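PDB 5MKW: DNA annealing helicase and endonuclease ZRANB3, which remodels stalled replication forks as an ATP-dependent DNA annealing helicase and also cuts DNA through a C-terminal HNH endonuclease domain. Local coordinates for residues D75-V80 with L89-T94. Numbering follows the deposited sequence.
Sequences DHIKPV and LDNLQT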
loop_
_atom_site.group_PDB
_atom_site.type_symbol
_atom_site.label_atom_id
_atom_site.label_comp_id
_atom_site.label_asym_id
_atom_site.label_seq_id
_atom_site.Cartn_x
_atom_site.Cartn_y
_atom_site.Cartn_z
ATOM N N ASP A 75 0.263 -7.219 -1.522
ATOM C CA ASP A 75 0.270 -7.294 -2.974
ATOM C C ASP A 75 1.129 -8.470 -3.407
ATOM O O ASP A 75 1.721 -9.171 -2.571
ATOM C CB ASP A 75 0.802 -5.971 -3.554
ATOM C CG ASP A 75 0.300 -5.676 -4.983
ATOM O OD1 ASP A 75 -0.116 -6.619 -5.722
ATOM O OD2 ASP A 75 0.428 -4.502 -5.387
ATOM N N HIS A 76 1.187 -8.707 -4.710
ATOM C CA HIS A 76 1.931 -9.846 -5.248
ATOM C C HIS A 76 3.428 -9.613 -5.201
ATOM O O HIS A 76 3.904 -8.502 -5.460
ATOM C CB HIS A 76 1.555 -10.102 -6.709
ATOM C CG HIS A 76 0.125 -10.450 -6.898
ATOM N ND1 HIS A 76 -0.765 -9.608 -7.517
ATOM C CD2 HIS A 76 -0.581 -11.534 -6.514
ATOM C CE1 HIS A 76 -1.956 -10.180 -7.551
ATOM N NE2 HIS A 76 -1.873 -11.344 -6.938
ATOM N N ILE A 77 4.188 -10.684 -4.983
ATOM C CA ILE A 77 5.627 -10.607 -5.152
ATOM C C ILE A 77 5.981 -10.712 -6.634
ATOM O O ILE A 77 6.759 -9.899 -7.132
ATOM C CB ILE A 77 6.371 -11.712 -4.403
ATOM C CG1 ILE A 77 6.140 -11.603 -2.891
ATOM C CG2 ILE A 77 7.859 -11.658 -4.757
ATOM C CD1 ILE A 77 6.507 -12.867 -2.141
ATOM N N LYS A 78 5.370 -11.683 -7.325
ATOM C CA LYS A 78 5.509 -11.846 -8.781
ATOM C C LYS A 78 4.161 -11.565 -9.443
ATOM O O LYS A 78 3.226 -12.416 -9.407
ATOM C CB LYS A 78 5.950 -13.266 -9.138
ATOM C CG LYS A 78 7.105 -13.765 -8.283
ATOM C CD LYS A 78 7.829 -14.973 -8.901
ATOM C CE LYS A 78 8.507 -15.839 -7.842
ATOM N NZ LYS A 78 9.956 -16.068 -8.125
ATOM N N PRO A 79 3.969 -10.303 -9.843
ATOM C CA PRO A 79 2.753 -10.055 -10.620
ATOM C C PRO A 79 2.959 -10.411 -12.085
ATOM O O PRO A 79 4.064 -10.334 -12.630
ATOM C CB PRO A 79 2.520 -8.554 -10.478
ATOM C CG PRO A 79 3.873 -7.985 -10.198
ATOM C CD PRO A 79 4.669 -9.053 -9.482
ATOM N N VAL A 80 1.848 -10.705 -12.721
ATOM C CA VAL A 80 1.785 -10.794 -14.156
ATOM C C VAL A 80 1.913 -9.365 -14.742
ATOM O O VAL A 80 1.559 -8.371 -14.080
ATOM C CB VAL A 80 0.447 -11.488 -14.507
ATOM C CG1 VAL A 80 0.246 -11.586 -16.009
ATOM C CG2 VAL A 80 0.408 -12.872 -13.847
ATOM N N LEU A 89 -0.072 -17.493 -0.388
ATOM C CA LEU A 89 0.618 -16.687 0.609
ATOM C C LEU A 89 2.103 -16.527 0.257
ATOM O O LEU A 89 2.732 -15.517 0.585
ATOM C CB LEU A 89 0.443 -17.329 1.982
ATOM C CG LEU A 89 0.805 -16.436 3.157
ATOM C CD1 LEU A 89 -0.279 -15.378 3.332
ATOM C CD2 LEU A 89 0.981 -17.290 4.423
ATOM N N ASP A 90 2.662 -17.543 -0.385
ATOM C CA ASP A 90 4.048 -17.499 -0.800
ATOM C C ASP A 90 4.313 -16.553 -1.973
ATOM O O ASP A 90 5.460 -16.346 -2.376
ATOM C CB ASP A 90 4.542 -18.915 -1.138
ATOM C CG ASP A 90 3.813 -19.539 -2.349
ATOM O OD1 ASP A 90 3.448 -18.821 -3.325
ATOM O OD2 ASP A 90 3.646 -20.782 -2.343
ATOM N N ASN A 91 3.260 -15.984 -2.527
ATOM C CA ASN A 91 3.405 -14.922 -3.538
ATOM C C ASN A 91 2.908 -13.550 -3.057
ATOM O O ASN A 91 2.722 -12.650 -3.860
ATOM C CB ASN A 91 2.656 -15.285 -4.835
ATOM C CG ASN A 91 3.075 -14.430 -6.008
ATOM O OD1 ASN A 91 4.234 -14.039 -6.120
ATOM N ND2 ASN A 91 2.120 -14.095 -6.874
ATOM N N LEU A 92 2.805 -13.369 -1.747
ATOM C CA LEU A 92 2.315 -12.106 -1.207
ATOM C C LEU A 92 3.334 -11.357 -0.329
ATOM O O LEU A 92 4.158 -11.964 0.347
ATOM C CB LEU A 92 1.054 -12.357 -0.413
ATOM C CG LEU A 92 -0.115 -12.946 -1.210
ATOM C CD1 LEU A 92 -1.353 -13.072 -0.326
ATOM C CD2 LEU A 92 -0.434 -12.105 -2.430
ATOM N N GLN A 93 3.205 -10.038 -0.286
ATOM C CA GLN A 93 4.123 -9.198 0.435
ATOM C C GLN A 93 3.393 -7.932 0.863
ATOM O O GLN A 93 2.410 -7.529 0.246
ATOM C CB GLN A 93 5.350 -8.870 -0.407
ATOM C CG GLN A 93 5.088 -7.852 -1.520
ATOM C CD GLN A 93 6.252 -7.571 -2.419
ATOM O OE1 GLN A 93 6.088 -7.228 -3.626
ATOM N NE2 GLN A 93 7.402 -7.887 -1.932
ATOM N N THR A 94 3.938 -7.318 1.906
ATOM C CA THR A 94 3.544 -6.030 2.393
ATOM C C THR A 94 4.238 -4.962 1.587
ATOM O O THR A 94 5.469 -4.990 1.387
ATOM C CB THR A 94 3.968 -5.899 3.886
ATOM O OG1 THR A 94 3.368 -6.958 4.654
ATOM C CG2 THR A 94 3.525 -4.577 4.432
#
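Asp-75 and Gln-93 face each other as an antiparallel hydrogen-bonded pair: Asp-75 N gives its hydrogen to Gln-93 O at 2.8 Å, and Gln-93 N returns the bond to Asp-75 O. His-76 and Leu-92 follow as a non-hydrogen-bonded pair, their CA atoms 4.6 Å apart. One step on, where strand 72-76 has already ended, Ile-77 N still reaches Asn-91 O, at 2.7 Å but from above the carbonyl plane, 43° out of it.

Beyond this point the side chain of Asn-91 takes over from the backbone. With CG anti to the backbone N (chi1 -164°), its amide reaches across to the backbone of Lys-78 in the loop after the strand and binds it twice: OD1 accepts from Lys-78 N at 2.9 Å, and ND2 donates to Lys-78 O at 3.2 Å, with that oxygen almost in the amide plane. ND2 also bonds Gln-86 O, so one amide ties the outgoing chain to the loop that returns from it. His-76 CD2 lies 3.7 Å from the same ND2, ring and amide planes 30° apart, and Leu-92 CD2 packs alongside the ring. Near the exposed margin, Ile-77 CG1 rests 3.8 Å from Gln-93 CB, while its CD1 lies by the carbonyl oxygens of Asp-90 and Leu-92. Asp-75 OD1 accepts from His-76 N, which holds the carboxylate beside its own strand; the side chain of Asp-75 also touches His-100 and Arg-103 of helix 97-118.

A two-stranded antiparallel hairpin with a long loop, followed directly by a helix, is consistent with the ββα-metal fold of His-Me finger nucleases, and Asp-75 and His-76 probably match the Asp-His of the HNH motif. Separately, the second strand runs into Cys-96, one of four cysteines that bind the zinc ion.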